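Local structure of regulatory protein YycH-like domain-containing protein (Eubacterium rectale, 5COZ) at residues Lys153-Lys158 with Cys184-Leu189; Met161-Glu166 with Ile246-Lys251; Leu189-Asp194 with Asp210-Phe215. The protein is of unknown function but probably carries a YycH-like regulatory domain and is probably exported as a lipoprotein, which is consistent with a role at the cell envelope. One frame throughout, in Å; residues are numbered along the deposited sequence. Where two conformers were deposited one is given.

Interaction 1. Residues Lys153-Lys158 with Cys184-Leu189; sequences KFRTDK and CEKNEL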
# COMPACT_ATOMS: atom_id res chain seq x y z
N LYS A 153 -7.02 -2.31 -12.15
CA LYS A 153 -8.09 -2.90 -12.98
C LYS A 153 -8.95 -3.90 -12.17
O LYS A 153 -10.07 -4.22 -12.61
CB LYS A 153 -7.54 -3.57 -14.24
CG LYS A 153 -6.65 -4.77 -14.00
CD LYS A 153 -6.07 -5.35 -15.30
CE LYS A 153 -4.65 -4.88 -15.53
NZ LYS A 153 -4.00 -5.62 -16.65
N PHE A 154 -8.46 -4.34 -11.02
CA PHE A 154 -9.24 -5.27 -10.17
C PHE A 154 -10.05 -4.54 -9.07
O PHE A 154 -10.79 -5.20 -8.33
CB PHE A 154 -8.26 -6.27 -9.52
CG PHE A 154 -7.57 -7.15 -10.54
CD1 PHE A 154 -8.17 -8.31 -11.01
CD2 PHE A 154 -6.33 -6.78 -11.07
CE1 PHE A 154 -7.53 -9.12 -11.95
CE2 PHE A 154 -5.70 -7.57 -12.03
CZ PHE A 154 -6.30 -8.74 -12.46
N ARG A 155 -9.95 -3.21 -8.97
CA ARG A 155 -10.68 -2.46 -7.95
C ARG A 155 -12.08 -2.18 -8.45
O ARG A 155 -12.33 -1.13 -9.02
CB ARG A 155 -9.91 -1.16 -7.66
CG ARG A 155 -10.42 -0.46 -6.42
CD ARG A 155 -9.34 0.37 -5.83
NE ARG A 155 -9.87 1.14 -4.72
CZ ARG A 155 -9.55 2.40 -4.48
NH1 ARG A 155 -8.68 3.03 -5.27
NH2 ARG A 155 -10.10 3.05 -3.47
N THR A 156 -12.99 -3.17 -8.29
CA THR A 156 -14.36 -3.05 -8.80
C THR A 156 -15.37 -3.26 -7.68
O THR A 156 -14.98 -3.63 -6.57
CB THR A 156 -14.60 -4.12 -9.89
OG1 THR A 156 -14.83 -5.38 -9.24
CG2 THR A 156 -13.44 -4.23 -10.92
N ASP A 157 -16.67 -3.08 -7.99
CA ASP A 157 -17.75 -3.29 -7.01
C ASP A 157 -18.35 -4.69 -7.11
O ASP A 157 -19.38 -4.94 -6.47
CB ASP A 157 -18.88 -2.26 -7.25
CG ASP A 157 -18.40 -0.82 -7.30
OD1 ASP A 157 -17.63 -0.42 -6.40
OD2 ASP A 157 -18.78 -0.10 -8.27
N LYS A 158 -17.72 -5.59 -7.89
CA LYS A 158 -18.28 -6.95 -8.02
C LYS A 158 -18.35 -7.64 -6.64
O LYS A 158 -17.45 -7.53 -5.82
CB LYS A 158 -17.44 -7.79 -9.00
CG LYS A 158 -17.99 -9.21 -9.23
CD LYS A 158 -17.29 -9.92 -10.35
CE LYS A 158 -17.80 -11.35 -10.49
NZ LYS A 158 -17.23 -11.99 -11.69
N CYS A 184 -5.65 2.36 8.94
CA CYS A 184 -6.67 3.37 8.60
C CYS A 184 -8.04 2.72 8.44
O CYS A 184 -8.15 1.56 8.02
CB CYS A 184 -6.31 4.11 7.32
SG CYS A 184 -4.73 4.97 7.40
N GLU A 185 -9.10 3.51 8.66
CA GLU A 185 -10.45 3.02 8.44
C GLU A 185 -10.66 2.68 6.97
O GLU A 185 -11.32 1.67 6.68
CB GLU A 185 -11.48 4.05 8.90
CG GLU A 185 -11.43 4.29 10.40
CD GLU A 185 -12.52 5.15 11.01
OE1 GLU A 185 -13.56 5.39 10.34
OE2 GLU A 185 -12.35 5.56 12.18
N LYS A 186 -10.09 3.47 6.04
CA LYS A 186 -10.22 3.19 4.62
C LYS A 186 -9.25 2.08 4.19
O LYS A 186 -8.06 2.12 4.47
CB LYS A 186 -9.97 4.45 3.78
CG LYS A 186 -10.01 4.18 2.26
CD LYS A 186 -9.81 5.42 1.44
CE LYS A 186 -9.77 5.07 -0.04
NZ LYS A 186 -9.88 6.32 -0.88
N ASN A 187 -9.80 1.09 3.51
CA ASN A 187 -9.01 0.04 2.89
C ASN A 187 -9.40 0.01 1.41
O ASN A 187 -10.35 0.69 0.98
CB ASN A 187 -9.19 -1.31 3.59
CG ASN A 187 -10.61 -1.66 3.83
OD1 ASN A 187 -11.35 -1.88 2.88
ND2 ASN A 187 -11.04 -1.64 5.10
N GLU A 188 -8.61 -0.69 0.62
CA GLU A 188 -8.87 -0.86 -0.81
C GLU A 188 -9.20 -2.32 -1.04
O GLU A 188 -8.56 -3.20 -0.47
CB GLU A 188 -7.64 -0.46 -1.65
CG GLU A 188 -7.34 1.03 -1.56
CD GLU A 188 -6.03 1.44 -2.19
OE1 GLU A 188 -5.22 0.55 -2.56
OE2 GLU A 188 -5.79 2.67 -2.27
N LEU A 189 -10.18 -2.56 -1.88
CA LEU A 189 -10.61 -3.92 -2.18
C LEU A 189 -10.39 -4.24 -3.66
O LEU A 189 -10.91 -3.54 -4.54
CB LEU A 189 -12.09 -4.08 -1.78
CG LEU A 189 -12.72 -5.44 -2.15
CD1 LEU A 189 -11.94 -6.62 -1.53
CD2 LEU A 189 -14.15 -5.52 -1.68
O HOH W 1 -11.74 -0.24 -2.86
O HOH W 2 -11.48 1.98 -1.09
O HOH W 3 -13.20 -2.12 -4.87
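Arg155 lays its guanidinium group against the hydrocarbon part of Glu188 rather than pairing with its carboxylate, an instance of how an arginine and a glutamate can be neighbours without sharing a salt bridge. The CG methylene of Glu188 sits over one guanidinium face, offset toward the rim and 3.9 Å from Arg155 CZ. Guanidinium and carboxylate planes are turned 31° apart, and Glu188 OE2, 4.2 Å from Arg155 NH1, stands well out of the guanidinium plane, where no N-H points at it. Arg155 gets there by stretching from CG to NE, with CG set opposite the backbone N across the first bond (chi1 -168°). Lys186, equally extended, crosses it at about a right angle and brings CE to within 4.0 Å of Arg155 NH2.

The two cations converge on one anion, since Arg155 and Lys186 both form salt bridges to Glu48, and Asn50 OD1 also forms a hydrogen bond with Lys186 NZ. The carboxylate of Glu188 is engaged by Arg227 and by the hydroxyl of Tyr190.

Three waters bridge the segments, two from the guanidinium to backbone atoms and one between carbonyl oxygens. In the guanidinium plane, one water accepts from Arg155 NE and, at 3.0 Å, from Leu189 N; a second accepts from Arg155 NH2 and donates to Asn187 O at 2.7 Å. A third donates to both Thr156 O and Leu189 O. The direct backbone approach is a CA-H...O contact, Arg155 CA to Leu189 O at 3.6 Å with 158° at the hydrogen.

Arg155 centres an inverse gamma turn, closed by a weak bond from Thr156 N to Phe154 O, and Thr156 OG1 then accepts from Lys158 N in an ST turn. This turn-rich loop is docked on strand 188-192 through water and a backbone bond between Phe154 and Val191, with Arg155 tied to Glu48 on strand 43-50 of the other sheet.

Interaction 2. Residues Met161-Glu166 with Ile246-Lys251; sequences MFMSAE and IAMDEK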
# COMPACT_ATOMS: atom_id res chain seq x y z
N MSE A 161 -19.57 -14.70 -4.85
CA MSE A 161 -20.75 -15.40 -4.39
C MSE A 161 -20.64 -16.08 -3.03
O MSE A 161 -21.68 -16.42 -2.46
CB MSE A 161 -21.19 -16.42 -5.43
CG MSE A 161 -21.86 -15.74 -6.62
SE MSE A 161 -22.75 -17.00 -7.80
CE MSE A 161 -21.19 -17.56 -8.70
N PHE A 162 -19.43 -16.25 -2.49
CA PHE A 162 -19.29 -16.97 -1.22
C PHE A 162 -19.49 -16.05 -0.01
O PHE A 162 -19.77 -16.55 1.08
CB PHE A 162 -17.93 -17.68 -1.14
CG PHE A 162 -16.73 -16.77 -1.35
CD1 PHE A 162 -16.13 -16.13 -0.27
CD2 PHE A 162 -16.18 -16.60 -2.61
CE1 PHE A 162 -15.01 -15.31 -0.47
CE2 PHE A 162 -15.07 -15.79 -2.81
CZ PHE A 162 -14.51 -15.12 -1.74
N MSE A 163 -19.34 -14.72 -0.20
CA MSE A 163 -19.58 -13.74 0.86
C MSE A 163 -19.59 -12.35 0.24
O MSE A 163 -18.94 -12.10 -0.78
CB MSE A 163 -18.57 -13.86 2.02
CG MSE A 163 -17.21 -13.22 1.72
SE MSE A 163 -15.80 -13.70 2.96
CE MSE A 163 -16.69 -13.36 4.62
N SER A 164 -20.36 -11.45 0.86
CA SER A 164 -20.45 -10.09 0.35
C SER A 164 -19.14 -9.34 0.64
O SER A 164 -18.37 -9.73 1.53
CB SER A 164 -21.62 -9.34 0.98
OG SER A 164 -21.35 -9.12 2.36
N ALA A 165 -18.91 -8.24 -0.09
CA ALA A 165 -17.73 -7.42 0.16
C ALA A 165 -17.76 -6.84 1.57
O ALA A 165 -16.72 -6.77 2.23
CB ALA A 165 -17.65 -6.31 -0.86
N GLU A 166 -18.98 -6.49 2.06
CA GLU A 166 -19.17 -5.95 3.41
C GLU A 166 -18.76 -7.01 4.45
O GLU A 166 -18.03 -6.68 5.40
CB GLU A 166 -20.62 -5.49 3.60
CG GLU A 166 -20.90 -4.86 4.96
CD GLU A 166 -22.36 -4.53 5.25
OE1 GLU A 166 -23.22 -5.43 5.10
OE2 GLU A 166 -22.62 -3.39 5.69
N ILE A 246 -4.59 -8.79 2.89
CA ILE A 246 -5.40 -9.88 3.43
C ILE A 246 -6.31 -10.36 2.34
O ILE A 246 -7.17 -9.60 1.87
CB ILE A 246 -6.20 -9.42 4.67
CG1 ILE A 246 -5.29 -8.64 5.69
CG2 ILE A 246 -6.90 -10.65 5.32
CD1 ILE A 246 -6.00 -8.28 7.08
N ALA A 247 -6.12 -11.60 1.92
CA ALA A 247 -6.98 -12.16 0.87
C ALA A 247 -7.83 -13.27 1.43
O ALA A 247 -7.40 -13.95 2.37
CB ALA A 247 -6.14 -12.70 -0.27
N MSE A 248 -9.00 -13.48 0.83
CA MSE A 248 -9.87 -14.58 1.26
C MSE A 248 -10.65 -15.16 0.11
O MSE A 248 -11.01 -14.45 -0.84
CB MSE A 248 -10.82 -14.13 2.37
CG MSE A 248 -11.69 -12.97 1.96
SE MSE A 248 -12.48 -12.08 3.47
CE MSE A 248 -10.99 -11.24 4.24
N ASP A 249 -10.87 -16.46 0.16
CA ASP A 249 -11.63 -17.19 -0.84
C ASP A 249 -12.75 -17.90 -0.08
O ASP A 249 -12.97 -17.62 1.11
CB ASP A 249 -10.72 -18.13 -1.64
CG ASP A 249 -9.90 -19.11 -0.82
OD1 ASP A 249 -10.35 -19.49 0.30
OD2 ASP A 249 -8.84 -19.54 -1.31
N GLU A 250 -13.47 -18.84 -0.73
CA GLU A 250 -14.59 -19.53 -0.09
C GLU A 250 -14.16 -20.36 1.14
O GLU A 250 -15.03 -20.73 1.95
CB GLU A 250 -15.32 -20.40 -1.12
CG GLU A 250 -14.48 -21.56 -1.64
CD GLU A 250 -15.19 -22.52 -2.58
OE1 GLU A 250 -16.26 -22.16 -3.12
OE2 GLU A 250 -14.64 -23.62 -2.81
N LYS A 251 -12.86 -20.66 1.27
CA LYS A 251 -12.33 -21.44 2.39
C LYS A 251 -11.90 -20.54 3.57
O LYS A 251 -11.56 -21.06 4.64
CB LYS A 251 -11.17 -22.33 1.93
CG LYS A 251 -11.64 -23.48 1.02
CD LYS A 251 -10.48 -24.34 0.56
CE LYS A 251 -10.61 -24.76 -0.88
NZ LYS A 251 -9.44 -25.57 -1.32
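Phe162 turns its ring onto the backbone of Asp249 and Glu250 by placing CG between its own N and carbonyl carbon (chi1 55°), the crowded position. Met163 and Met248, both present as selenomethionine, take the same first torsion and keep the second extended, which brings their selenium atoms together, the two chains crossing at about a right angle; the bend at the third torsion only turns each CE methyl. Both were modelled in two conformers, however, so this selenium contact is not certain in detail.

The ring contact is the better defined. Over one of its faces lies the peptide joining Asp249 to Glu250: Glu250 N is above the ring centre, 3.7 Å from the plane, while Asp249 C sits nearer the rim, 3.5 Å from Phe162 CE1. Glu250 CA comes within 3.7 Å of Phe162 CG, and the CB atoms of the two residues meet at 3.8 Å. Beyond that point the glutamate chain leads away, its carboxylate plane 83° from that of the ring.

The peptide being covered is held in shape by an Asx turn. Asp249 OD1 accepts from Lys251 N at 2.9 Å, the donor arriving from above the carboxylate plane. An alanine at Phe162 is likely to lay bare this face of the Asp249-Glu250 peptide and open a gap where the strand ends.

Phe162 also touches Asp210, while Ser164 caps helix 165-178 through Glu167 N. Between the two segments the contact is thus one of dispersion and shape, an aromatic face against a flat amide; the hydrogen bonds nearby, the Asx turn, the N-cap and the links of Met163 and Met248 to Tyr212, all run within a segment or to other parts of the chain.

Interaction 3. Residues Leu189-Asp194 with Asp210-Phe215; sequences LYVLDD and DTYVFF. With NA (sodium ion), chain B.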
# COMPACT_ATOMS: atom_id res chain seq x y z
N LEU A 189 -10.18 -2.56 -1.88
CA LEU A 189 -10.61 -3.92 -2.18
C LEU A 189 -10.39 -4.24 -3.66
O LEU A 189 -10.91 -3.54 -4.54
CB LEU A 189 -12.09 -4.08 -1.78
CG LEU A 189 -12.72 -5.44 -2.15
CD1 LEU A 189 -11.94 -6.62 -1.53
CD2 LEU A 189 -14.15 -5.52 -1.68
N TYR A 190 -9.74 -5.38 -3.91
CA TYR A 190 -9.48 -5.90 -5.25
C TYR A 190 -10.21 -7.21 -5.41
O TYR A 190 -10.22 -8.05 -4.50
CB TYR A 190 -7.95 -6.06 -5.45
CG TYR A 190 -7.25 -4.72 -5.26
CD1 TYR A 190 -7.20 -3.79 -6.29
CD2 TYR A 190 -6.76 -4.34 -4.01
CE1 TYR A 190 -6.68 -2.52 -6.09
CE2 TYR A 190 -6.21 -3.07 -3.81
CZ TYR A 190 -6.20 -2.16 -4.85
OH TYR A 190 -5.67 -0.90 -4.70
N VAL A 191 -10.92 -7.36 -6.53
CA VAL A 191 -11.73 -8.56 -6.81
C VAL A 191 -10.99 -9.44 -7.81
O VAL A 191 -10.86 -9.10 -9.00
CB VAL A 191 -13.13 -8.17 -7.32
CG1 VAL A 191 -13.96 -9.43 -7.58
CG2 VAL A 191 -13.86 -7.26 -6.30
N LEU A 192 -10.50 -10.58 -7.32
CA LEU A 192 -9.71 -11.49 -8.16
C LEU A 192 -10.62 -12.63 -8.61
O LEU A 192 -10.64 -13.72 -8.03
CB LEU A 192 -8.49 -11.98 -7.40
CG LEU A 192 -7.26 -11.05 -7.32
CD1 LEU A 192 -7.58 -9.67 -6.74
CD2 LEU A 192 -6.17 -11.71 -6.51
N ASP A 193 -11.42 -12.34 -9.64
CA ASP A 193 -12.33 -13.32 -10.23
C ASP A 193 -11.65 -13.93 -11.49
O ASP A 193 -10.42 -13.92 -11.58
CB ASP A 193 -13.68 -12.65 -10.56
CG ASP A 193 -13.60 -11.53 -11.60
OD1 ASP A 193 -12.48 -11.14 -11.96
OD2 ASP A 193 -14.66 -11.07 -12.05
N ASP A 194 -12.43 -14.39 -12.49
CA ASP A 194 -11.83 -14.99 -13.69
C ASP A 194 -10.86 -14.05 -14.43
O ASP A 194 -10.03 -14.54 -15.19
CB ASP A 194 -12.92 -15.47 -14.64
CG ASP A 194 -13.75 -14.34 -15.17
OD1 ASP A 194 -14.60 -13.85 -14.43
OD2 ASP A 194 -13.49 -13.90 -16.31
N ASP A 210 -11.99 -17.66 -7.03
CA ASP A 210 -12.49 -16.33 -6.70
C ASP A 210 -11.97 -15.89 -5.33
O ASP A 210 -12.18 -16.59 -4.33
CB ASP A 210 -14.01 -16.27 -6.77
CG ASP A 210 -14.58 -16.36 -8.17
OD1 ASP A 210 -13.78 -16.44 -9.14
OD2 ASP A 210 -15.81 -16.32 -8.30
N THR A 211 -11.29 -14.75 -5.30
CA THR A 211 -10.63 -14.27 -4.08
C THR A 211 -10.82 -12.77 -3.94
O THR A 211 -10.71 -12.03 -4.93
CB THR A 211 -9.12 -14.60 -4.22
OG1 THR A 211 -8.94 -16.02 -4.35
CG2 THR A 211 -8.28 -14.12 -3.03
N TYR A 212 -11.12 -12.32 -2.72
CA TYR A 212 -11.08 -10.89 -2.41
C TYR A 212 -9.70 -10.56 -1.87
O TYR A 212 -9.19 -11.34 -1.06
CB TYR A 212 -12.07 -10.54 -1.29
CG TYR A 212 -13.52 -10.53 -1.64
CD1 TYR A 212 -14.04 -9.62 -2.57
CD2 TYR A 212 -14.42 -11.35 -0.96
CE1 TYR A 212 -15.40 -9.55 -2.83
CE2 TYR A 212 -15.79 -11.27 -1.20
CZ TYR A 212 -16.28 -10.36 -2.13
OH TYR A 212 -17.63 -10.30 -2.37
N VAL A 213 -9.11 -9.43 -2.24
CA VAL A 213 -7.84 -8.99 -1.67
C VAL A 213 -8.03 -7.61 -1.09
O VAL A 213 -8.34 -6.67 -1.83
CB VAL A 213 -6.69 -8.99 -2.70
CG1 VAL A 213 -5.40 -8.38 -2.09
CG2 VAL A 213 -6.40 -10.40 -3.22
N PHE A 214 -7.84 -7.48 0.22
CA PHE A 214 -7.85 -6.17 0.84
C PHE A 214 -6.46 -5.66 1.04
O PHE A 214 -5.58 -6.42 1.44
CB PHE A 214 -8.51 -6.21 2.23
CG PHE A 214 -9.99 -6.39 2.12
CD1 PHE A 214 -10.56 -7.67 2.07
CD2 PHE A 214 -10.84 -5.30 2.14
CE1 PHE A 214 -11.95 -7.83 1.98
CE2 PHE A 214 -12.23 -5.45 2.02
CZ PHE A 214 -12.77 -6.72 1.95
N PHE A 215 -6.29 -4.36 0.80
CA PHE A 215 -5.11 -3.63 1.22
C PHE A 215 -5.53 -2.77 2.37
O PHE A 215 -6.39 -1.92 2.22
CB PHE A 215 -4.48 -2.72 0.14
CG PHE A 215 -3.66 -3.35 -0.95
CD1 PHE A 215 -3.68 -4.73 -1.17
CD2 PHE A 215 -2.85 -2.56 -1.76
CE1 PHE A 215 -2.94 -5.30 -2.24
CE2 PHE A 215 -2.09 -3.14 -2.79
CZ PHE A 215 -2.14 -4.49 -3.02
NA NA B . -14.14 -17.68 -11.27
O HOH W 4 -16.50 -17.86 -10.39
O HOH W 5 -13.59 -19.71 -10.37
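Tyr190 and Val213, followed by Leu192 and Thr211, form the hydrogen-bonded pairs of an antiparallel ladder whose short strand axes run 158° apart. Tyr190 N donates to Val213 O at 2.8 Å, and Val213 N returns a bond to Tyr190 O at 2.9 Å. In the next pair Leu192 N meets Thr211 O at 2.8 Å nearly along the C=O axis, whereas Thr211 N reaches Leu192 O at 3.0 Å from above the carbonyl plane.

Aromatic contacts occupy both faces of the sheet. On the face of Leu189, Val191, Tyr212 and Phe214, Leu189 CD1 makes a CH-pi contact, 3.6 Å from the centroid of the Phe214 ring and over its centre; the same methyl also touches Tyr212 CD1. On the other face Tyr190 turns an edge toward the face of Phe215, their centroids 4.9 Å apart and planes at 55°. CG of Tyr190 stands opposite its carbonyl carbon (chi1 -59°), and from there CE2 comes to rest above the middle of the Phe215 ring. Further along that face, Leu192 CD2 packs on Val213 CG2 at 3.5 Å.

Metal binding closes the ladder's end. Asp210 OD1 holds the sodium ion at 2.5 Å, while OD2 instead accepts from a water that is itself a sodium ligand; Gln208 and another water also bind the ion. Asp193, packed by its CA against Asp210 OD1, directs its own carboxylate to Lys158.

Consecutive, adjacent and antiparallel, the strands make a beta hairpin with a long connecting loop, and the sodium site lies where that loop enters strand 211-220.

How the interactions relate
Strand 188-192 is common ground: Leu189 belongs to interactions 1 and 3, whose centres lie 9 Å apart. A salt bridge from Lys158 NZ to Asp193 OD2 (2.8 Å) and a probable hydrogen bond from Val191 N to Phe154 O tie the loop of interaction 1 to the hairpin of interaction 3. On the far strand, Tyr212 OH probably bonds to Met163 O at 2.7 Å, joining interaction 2, which is centred 8 Å from interaction 3. Phe162 CE2 also packs 3.4 Å from Asp210 O, the backbone of a sodium ligand. The ion itself is about 9 Å from the side chain of Phe162 and about 11 Å from that of Phe154.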